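Local coordinates for protein DNA ligase (Archaeoglobus fulgidus, PDB 3GDE) that seals nicks in double-stranded DNA during replication, recombination and repair, using ATP to join a 3'-hydroxyl to a 5'-phosphate, at residues A[167-175]-A[454-462]; A[275-283]-A[314-322]. One frame throughout, in Å; residues are numbered along the deposited sequence.

Contact 1. Residues A[167-175]-A[454-462]; sequences RLGVGEGIM and LDPVTGKLL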
loop_
_atom_site.group_PDB
_atom_site.type_symbol
_atom_site.label_atom_id
_atom_site.label_comp_id
_atom_site.label_asym_id
_atom_site.label_seq_id
_atom_site.Cartn_x
_atom_site.Cartn_y
_atom_site.Cartn_z
ATOM N N ARG A 167 1.379 10.512 12.761
ATOM C CA ARG A 167 1.048 10.199 14.169
ATOM C C ARG A 167 -0.112 11.020 14.713
ATOM O O ARG A 167 -0.087 11.459 15.856
ATOM C CB ARG A 167 2.287 10.303 15.077
ATOM C CG ARG A 167 3.410 9.346 14.682
ATOM C CD ARG A 167 4.656 9.541 15.550
ATOM N NE ARG A 167 4.411 9.238 16.957
ATOM C CZ ARG A 167 4.937 8.202 17.614
ATOM N NH1 ARG A 167 5.747 7.352 16.991
ATOM N NH2 ARG A 167 4.647 8.014 18.901
ATOM N N LEU A 168 -1.137 11.197 13.880
ATOM C CA LEU A 168 -2.286 12.046 14.195
ATOM C C LEU A 168 -3.523 11.218 14.480
ATOM O O LEU A 168 -4.558 11.755 14.890
ATOM C CB LEU A 168 -2.587 12.997 13.024
ATOM C CG LEU A 168 -1.421 13.811 12.441
ATOM C CD1 LEU A 168 -1.831 14.515 11.142
ATOM C CD2 LEU A 168 -0.888 14.801 13.471
ATOM N N GLY A 169 -3.427 9.913 14.245
ATOM C CA GLY A 169 -4.583 9.038 14.373
ATOM C C GLY A 169 -5.578 9.223 13.232
ATOM O O GLY A 169 -6.772 8.956 13.394
ATOM N N VAL A 170 -5.078 9.649 12.073
ATOM C CA VAL A 170 -5.914 9.918 10.905
ATOM C C VAL A 170 -5.550 8.952 9.779
ATOM O O VAL A 170 -4.412 8.915 9.310
ATOM C CB VAL A 170 -5.762 11.387 10.416
ATOM C CG1 VAL A 170 -6.541 11.627 9.132
ATOM C CG2 VAL A 170 -6.176 12.372 11.508
ATOM N N GLY A 171 -6.520 8.146 9.377
ATOM C CA GLY A 171 -6.321 7.232 8.268
ATOM C C GLY A 171 -7.215 7.573 7.094
ATOM O O GLY A 171 -7.783 8.675 7.008
ATOM N N GLU A 172 -7.334 6.597 6.203
ATOM C CA GLU A 172 -8.084 6.702 4.963
ATOM C C GLU A 172 -9.571 6.898 5.233
ATOM O O GLU A 172 -10.220 7.693 4.554
ATOM C CB GLU A 172 -7.882 5.414 4.159
ATOM C CG GLU A 172 -7.590 5.627 2.692
ATOM C CD GLU A 172 -6.115 5.813 2.405
ATOM O OE1 GLU A 172 -5.502 6.771 2.948
ATOM O OE2 GLU A 172 -5.572 5.003 1.607
ATOM N N GLY A 173 -10.093 6.171 6.226
ATOM C CA GLY A 173 -11.504 6.218 6.609
ATOM C C GLY A 173 -11.937 7.590 7.115
ATOM O O GLY A 173 -12.962 8.126 6.702
ATOM N N ILE A 174 -11.148 8.163 8.018
ATOM C CA ILE A 174 -11.431 9.511 8.503
ATOM C C ILE A 174 -11.390 10.526 7.352
ATOM O O ILE A 174 -12.301 11.349 7.213
ATOM C CB ILE A 174 -10.497 9.893 9.654
ATOM C CG1 ILE A 174 -10.905 9.117 10.909
ATOM C CG2 ILE A 174 -10.498 11.418 9.881
ATOM C CD1 ILE A 174 -9.872 9.145 12.023
ATOM N N MET A 175 -10.374 10.428 6.498
ATOM C CA MET A 175 -10.249 11.339 5.355
ATOM C C MET A 175 -11.406 11.280 4.350
ATOM O O MET A 175 -11.874 12.329 3.902
ATOM C CB MET A 175 -8.912 11.154 4.652
ATOM C CG MET A 175 -7.747 11.735 5.426
ATOM S SD MET A 175 -7.962 13.479 5.850
ATOM C CE MET A 175 -8.095 14.191 4.198
ATOM N N LEU A 454 -3.206 -3.252 10.443
ATOM C CA LEU A 454 -3.609 -1.869 10.248
ATOM C C LEU A 454 -5.096 -1.601 10.535
ATOM O O LEU A 454 -5.970 -2.371 10.139
ATOM C CB LEU A 454 -3.252 -1.441 8.820
ATOM C CG LEU A 454 -3.676 -0.039 8.358
ATOM C CD1 LEU A 454 -2.711 1.041 8.874
ATOM C CD2 LEU A 454 -3.802 -0.011 6.825
ATOM N N ASP A 455 -5.371 -0.513 11.248
ATOM C CA ASP A 455 -6.724 0.007 11.367
ATOM C C ASP A 455 -6.853 1.061 10.273
ATOM O O ASP A 455 -6.270 2.138 10.382
ATOM C CB ASP A 455 -6.938 0.614 12.757
ATOM C CG ASP A 455 -8.331 1.244 12.939
ATOM O OD1 ASP A 455 -9.072 1.436 11.953
ATOM O OD2 ASP A 455 -8.682 1.558 14.092
ATOM N N PRO A 456 -7.586 0.743 9.190
ATOM C CA PRO A 456 -7.624 1.637 8.031
ATOM C C PRO A 456 -8.408 2.951 8.235
ATOM O O PRO A 456 -8.275 3.854 7.419
ATOM C CB PRO A 456 -8.275 0.772 6.948
ATOM C CG PRO A 456 -9.146 -0.149 7.702
ATOM C CD PRO A 456 -8.406 -0.459 8.974
ATOM N N VAL A 457 -9.202 3.067 9.297
ATOM C CA VAL A 457 -9.864 4.348 9.562
ATOM C C VAL A 457 -8.954 5.379 10.244
ATOM O O VAL A 457 -8.963 6.556 9.868
ATOM C CB VAL A 457 -11.317 4.245 10.197
ATOM C CG1 VAL A 457 -11.835 2.805 10.276
ATOM C CG2 VAL A 457 -11.445 5.028 11.536
ATOM N N THR A 458 -8.145 4.921 11.199
ATOM C CA THR A 458 -7.254 5.796 11.947
ATOM C C THR A 458 -5.786 5.730 11.495
ATOM O O THR A 458 -4.972 6.574 11.885
ATOM C CB THR A 458 -7.306 5.473 13.461
ATOM O OG1 THR A 458 -6.820 4.140 13.687
ATOM C CG2 THR A 458 -8.737 5.599 13.999
ATOM N N GLY A 459 -5.452 4.711 10.702
ATOM C CA GLY A 459 -4.063 4.412 10.336
ATOM C C GLY A 459 -3.194 3.888 11.481
ATOM O O GLY A 459 -1.975 3.761 11.344
ATOM N N LYS A 460 -3.806 3.603 12.623
ATOM C CA LYS A 460 -3.060 3.071 13.766
ATOM C C LYS A 460 -2.666 1.605 13.541
ATOM O O LYS A 460 -3.368 0.868 12.852
ATOM C CB LYS A 460 -3.858 3.246 15.059
ATOM C CG LYS A 460 -3.902 4.701 15.538
ATOM C CD LYS A 460 -5.143 5.009 16.358
ATOM C CE LYS A 460 -4.846 5.041 17.834
ATOM N NZ LYS A 460 -5.943 5.717 18.599
ATOM N N LEU A 461 -1.529 1.204 14.106
ATOM C CA LEU A 461 -1.064 -0.182 14.022
ATOM C C LEU A 461 -1.430 -0.916 15.297
ATOM O O LEU A 461 -1.057 -0.487 16.395
ATOM C CB LEU A 461 0.453 -0.265 13.800
ATOM C CG LEU A 461 1.108 -0.205 12.417
ATOM C CD1 LEU A 461 0.113 -0.413 11.258
ATOM C CD2 LEU A 461 1.838 1.082 12.243
ATOM N N LEU A 462 -2.170 -2.013 15.150
ATOM C CA LEU A 462 -2.605 -2.808 16.289
ATOM C C LEU A 462 -1.807 -4.112 16.351
ATOM O O LEU A 462 -1.835 -4.921 15.410
ATOM C CB LEU A 462 -4.119 -3.074 16.226
ATOM C CG LEU A 462 -5.065 -1.897 15.923
ATOM C CD1 LEU A 462 -6.520 -2.344 15.846
ATOM C CD2 LEU A 462 -4.926 -0.800 16.960
#
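G171, G173 and I174 meet P456 and V457 in an interdomain contact made mainly by backbone: the start of helix 172-182, in the N-terminal domain, sits against the turn linking strands 446-454 and 461-467 of the OB-fold domain. Two well-formed hydrogen bonds are the main evidence. G173 N donates to P456 O (3.2 Å, N-H...O angle 165°), approaching tilted from the carbonyl plane, and I174 N donates to V457 O (3.3 Å, 160°), in the carbonyl plane and on a lone pair. V457 O also receives a weak, strongly bent bond from G171 N. The absence of side chains at G171 and G173 lets the two backbones come close, with CA of G173 3.9 Å from CA of V457.

Side chains add little apolar packing. I174 keeps CG1 beside its backbone N (chi1 -73°), which lays CG1 alongside V457 O at 3.4 Å; its chain crosses V457 at about a right angle, CG1 to CG2 4.2 Å. T458 CB lies 3.5 Å from G169 O. The carboxylate of E172 is engaged elsewhere, in a salt bridge with K52 and a hydrogen bond with Y194. The turn is held in shape from within: D455 OD1 accepts from V457 N (3.1 Å) as an Asx turn, and T458 OG1 accepts from K460 N (3.2 Å) as an ST turn. The whole is a helix N-terminus, with G171 at the N-cap and two of its first N-H groups, those of G173 and I174, bonded to carbonyls of a beta-hairpin turn from another domain, in keeping with the closed conformation of this ligase.

Contact 2. Residues A[275-283]-A[314-322]; sequences ENVTNALPD and QHVLRRFRR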
loop_
_atom_site.group_PDB
_atom_site.type_symbol
_atom_site.label_atom_id
_atom_site.label_comp_id
_atom_site.label_asym_id
_atom_site.label_seq_id
_atom_site.Cartn_x
_atom_site.Cartn_y
_atom_site.Cartn_z
ATOM N N GLU A 275 1.627 -0.762 -7.557
ATOM C CA GLU A 275 2.941 -0.262 -7.947
ATOM C C GLU A 275 3.026 -0.378 -9.461
ATOM O O GLU A 275 2.591 -1.386 -10.029
ATOM C CB GLU A 275 4.067 -1.092 -7.311
ATOM C CG GLU A 275 5.488 -0.551 -7.560
ATOM C CD GLU A 275 6.595 -1.626 -7.493
ATOM O OE1 GLU A 275 6.337 -2.750 -6.989
ATOM O OE2 GLU A 275 7.737 -1.341 -7.945
ATOM N N ASN A 276 3.578 0.652 -10.104
ATOM C CA ASN A 276 3.856 0.624 -11.540
ATOM C C ASN A 276 5.047 -0.313 -11.804
ATOM O O ASN A 276 6.194 0.005 -11.478
ATOM C CB ASN A 276 4.118 2.046 -12.064
ATOM C CG ASN A 276 4.069 2.148 -13.590
ATOM O OD1 ASN A 276 3.588 3.145 -14.138
ATOM N ND2 ASN A 276 4.575 1.135 -14.278
ATOM N N VAL A 277 4.759 -1.480 -12.368
ATOM C CA VAL A 277 5.780 -2.510 -12.593
ATOM C C VAL A 277 6.026 -2.718 -14.098
ATOM O O VAL A 277 6.597 -3.726 -14.515
ATOM C CB VAL A 277 5.399 -3.874 -11.901
ATOM C CG1 VAL A 277 5.438 -3.765 -10.377
ATOM C CG2 VAL A 277 4.025 -4.380 -12.371
ATOM N N THR A 278 5.595 -1.752 -14.902
ATOM C CA THR A 278 5.693 -1.819 -16.370
ATOM C C THR A 278 7.122 -2.042 -16.898
ATOM O O THR A 278 7.339 -2.918 -17.733
ATOM C CB THR A 278 5.093 -0.557 -17.014
ATOM O OG1 THR A 278 3.817 -0.299 -16.421
ATOM C CG2 THR A 278 4.919 -0.727 -18.525
ATOM N N ASN A 279 8.078 -1.258 -16.404
ATOM C CA ASN A 279 9.472 -1.340 -16.855
ATOM C C ASN A 279 10.161 -2.633 -16.421
ATOM O O ASN A 279 11.163 -3.039 -17.018
ATOM C CB ASN A 279 10.279 -0.118 -16.381
ATOM C CG ASN A 279 9.757 1.182 -16.957
ATOM O OD1 ASN A 279 9.087 1.193 -17.993
ATOM N ND2 ASN A 279 10.039 2.288 -16.279
ATOM N N ALA A 280 9.617 -3.271 -15.385
ATOM C CA ALA A 280 10.132 -4.551 -14.909
ATOM C C ALA A 280 9.657 -5.708 -15.787
ATOM O O ALA A 280 10.238 -6.793 -15.751
ATOM C CB ALA A 280 9.736 -4.776 -13.453
ATOM N N LEU A 281 8.620 -5.470 -16.589
ATOM C CA LEU A 281 8.014 -6.528 -17.400
ATOM C C LEU A 281 8.016 -6.274 -18.915
ATOM O O LEU A 281 6.957 -6.352 -19.556
ATOM C CB LEU A 281 6.582 -6.828 -16.913
ATOM C CG LEU A 281 6.296 -7.041 -15.414
ATOM C CD1 LEU A 281 4.820 -7.333 -15.193
ATOM C CD2 LEU A 281 7.171 -8.139 -14.792
ATOM N N PRO A 282 9.200 -6.006 -19.513
ATOM C CA PRO A 282 9.225 -5.821 -20.970
ATOM C C PRO A 282 8.682 -7.028 -21.738
ATOM O O PRO A 282 8.001 -6.853 -22.761
ATOM C CB PRO A 282 10.713 -5.603 -21.279
ATOM C CG PRO A 282 11.446 -6.119 -20.090
ATOM C CD PRO A 282 10.546 -5.848 -18.929
ATOM N N ASP A 283 8.951 -8.234 -21.233
ATOM C CA ASP A 283 8.466 -9.462 -21.860
ATOM C C ASP A 283 6.940 -9.539 -21.940
ATOM O O ASP A 283 6.379 -9.843 -22.997
ATOM C CB ASP A 283 9.054 -10.708 -21.183
ATOM C CG ASP A 283 8.863 -10.724 -19.662
ATOM O OD1 ASP A 283 8.866 -11.833 -19.087
ATOM O OD2 ASP A 283 8.727 -9.652 -19.037
ATOM N N GLN A 314 6.768 -15.752 -5.456
ATOM C CA GLN A 314 7.847 -14.853 -5.035
ATOM C C GLN A 314 8.915 -14.700 -6.124
ATOM O O GLN A 314 9.715 -13.771 -6.087
ATOM C CB GLN A 314 8.463 -15.274 -3.688
ATOM C CG GLN A 314 9.376 -16.518 -3.729
ATOM C CD GLN A 314 8.632 -17.837 -3.546
ATOM O OE1 GLN A 314 9.258 -18.882 -3.425
ATOM N NE2 GLN A 314 7.302 -17.795 -3.515
ATOM N N HIS A 315 8.898 -15.614 -7.094
ATOM C CA HIS A 315 9.696 -15.481 -8.307
ATOM C C HIS A 315 9.196 -14.323 -9.174
ATOM O O HIS A 315 10.003 -13.564 -9.710
ATOM C CB HIS A 315 9.707 -16.796 -9.098
ATOM C CG HIS A 315 10.555 -17.865 -8.481
ATOM N ND1 HIS A 315 11.368 -18.690 -9.226
ATOM C CD2 HIS A 315 10.717 -18.245 -7.191
ATOM C CE1 HIS A 315 11.992 -19.535 -8.421
ATOM N NE2 HIS A 315 11.613 -19.286 -7.181
ATOM N N VAL A 316 7.876 -14.188 -9.312
ATOM C CA VAL A 316 7.298 -13.018 -9.986
ATOM C C VAL A 316 7.669 -11.734 -9.222
ATOM O O VAL A 316 7.980 -10.710 -9.833
ATOM C CB VAL A 316 5.754 -13.105 -10.152
ATOM C CG1 VAL A 316 5.233 -11.889 -10.907
ATOM C CG2 VAL A 316 5.335 -14.389 -10.876
ATOM N N LEU A 317 7.654 -11.806 -7.890
ATOM C CA LEU A 317 8.004 -10.656 -7.062
ATOM C C LEU A 317 9.444 -10.197 -7.299
ATOM O O LEU A 317 9.703 -8.997 -7.313
ATOM C CB LEU A 317 7.740 -10.926 -5.567
ATOM C CG LEU A 317 6.287 -11.145 -5.111
ATOM C CD1 LEU A 317 6.224 -11.392 -3.603
ATOM C CD2 LEU A 317 5.342 -9.989 -5.525
ATOM N N ARG A 318 10.364 -11.147 -7.489
ATOM C CA ARG A 318 11.757 -10.832 -7.861
ATOM C C ARG A 318 11.866 -10.053 -9.166
ATOM O O ARG A 318 12.654 -9.118 -9.263
ATOM C CB ARG A 318 12.606 -12.093 -7.974
ATOM C CG ARG A 318 13.082 -12.628 -6.647
ATOM C CD ARG A 318 14.426 -13.326 -6.783
ATOM N NE ARG A 318 14.514 -14.464 -5.871
ATOM C CZ ARG A 318 14.209 -15.716 -6.203
ATOM N NH1 ARG A 318 13.811 -16.004 -7.439
ATOM N NH2 ARG A 318 14.313 -16.687 -5.302
ATOM N N ARG A 319 11.086 -10.461 -10.164
ATOM C CA ARG A 319 10.974 -9.726 -11.422
ATOM C C ARG A 319 10.502 -8.304 -11.150
ATOM O O ARG A 319 11.083 -7.353 -11.665
ATOM C CB ARG A 319 10.002 -10.421 -12.389
ATOM C CG ARG A 319 10.487 -11.744 -12.993
ATOM C CD ARG A 319 11.580 -11.559 -14.052
ATOM N NE ARG A 319 11.250 -10.491 -14.986
ATOM C CZ ARG A 319 10.697 -10.660 -16.179
ATOM N NH1 ARG A 319 10.421 -11.870 -16.633
ATOM N NH2 ARG A 319 10.431 -9.602 -16.928
ATOM N N PHE A 320 9.453 -8.175 -10.334
ATOM C CA PHE A 320 8.912 -6.872 -9.916
ATOM C C PHE A 320 9.968 -5.986 -9.249
ATOM O O PHE A 320 9.974 -4.777 -9.461
ATOM C CB PHE A 320 7.711 -7.048 -8.969
ATOM C CG PHE A 320 6.436 -7.506 -9.648
ATOM C CD1 PHE A 320 5.242 -7.542 -8.933
ATOM C CD2 PHE A 320 6.419 -7.886 -10.987
ATOM C CE1 PHE A 320 4.062 -7.961 -9.529
ATOM C CE2 PHE A 320 5.238 -8.310 -11.600
ATOM C CZ PHE A 320 4.056 -8.349 -10.866
ATOM N N ARG A 321 10.846 -6.590 -8.446
ATOM C CA ARG A 321 11.973 -5.871 -7.836
ATOM C C ARG A 321 12.964 -5.371 -8.883
ATOM O O ARG A 321 13.321 -4.193 -8.869
ATOM C CB ARG A 321 12.699 -6.729 -6.798
ATOM C CG ARG A 321 11.963 -6.864 -5.484
ATOM C CD ARG A 321 12.831 -7.494 -4.387
ATOM N NE ARG A 321 13.845 -6.593 -3.822
ATOM C CZ ARG A 321 13.679 -5.297 -3.535
ATOM N NH1 ARG A 321 12.512 -4.684 -3.739
ATOM N NH2 ARG A 321 14.696 -4.606 -3.024
ATOM N N ARG A 322 13.392 -6.276 -9.772
ATOM C CA ARG A 322 14.232 -5.994 -10.966
ATOM C C ARG A 322 15.498 -6.854 -11.032
ATOM O O ARG A 322 16.347 -6.674 -11.913
ATOM C CB ARG A 322 14.590 -4.510 -11.105
ATOM C CG ARG A 322 13.614 -3.707 -11.946
ATOM C CD ARG A 322 13.814 -2.212 -11.746
ATOM N NE ARG A 322 15.230 -1.841 -11.676
ATOM C CZ ARG A 322 15.848 -1.409 -10.576
ATOM N NH1 ARG A 322 15.182 -1.281 -9.433
ATOM N NH2 ARG A 322 17.140 -1.102 -10.622
HETATM O O HOH W 1 12.369 -7.916 -13.923
#
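R319, near the end of helix 313-321, reaches D283 and A280, and its side chain can be traced atom by atom. CB starts toward segment 275-283; CG lies beside the backbone N, and bends at chi2 (-73°) and chi3 (-46°) curl the chain; the side chain as a whole touches M329, V330 and L335. NE donates to a water at 3.0 Å that in turn donates to A280 O and to the carbonyl of R319 itself. At the tip, NH1 bonds D283 OD1 (2.9 Å) and NH2 bonds D283 OD2 (2.7 Å), an end-on, two-pronged salt bridge. Both oxygens lie near the guanidinium plane but are met from above the carboxylate plane, the two groups being turned 32° apart. NH2 also donates to A280 O (3.1 Å), and NH1 to I333 O.

Beside this polar cluster, F320 takes V277 CG1 over one face, 4.2 Å from the ring centroid, as a CH-pi contact, and L281 CD2 at its edge, 3.7 Å from CE2. Five hydrogen bonds thus serve the three guanidinium nitrogens; in so buried a setting the paired carboxylate probably balances the arginine's charge, and the bonds fix its rotation.

In the fold
Contact 1 joins two domains, whereas contact 2 lies wholly within the adenylation domain, between helix 313-321 and the loop plus first residues of helix 282-291. Their centres are 30 Å apart, on opposite sides of the chain's centre, and their nearest atoms stay about 13 Å from each other, so they do not touch. Contact 2 is the closer to the predicted ATP site: the side chain of F320 is about 7 Å from that of R272 and about 8 Å from that of R257. Contact 1 is farther off, with E172 about 11 Å from R272, and P456 about 11 Å from R414, side chain to side chain. Neither contact includes a residue of that site.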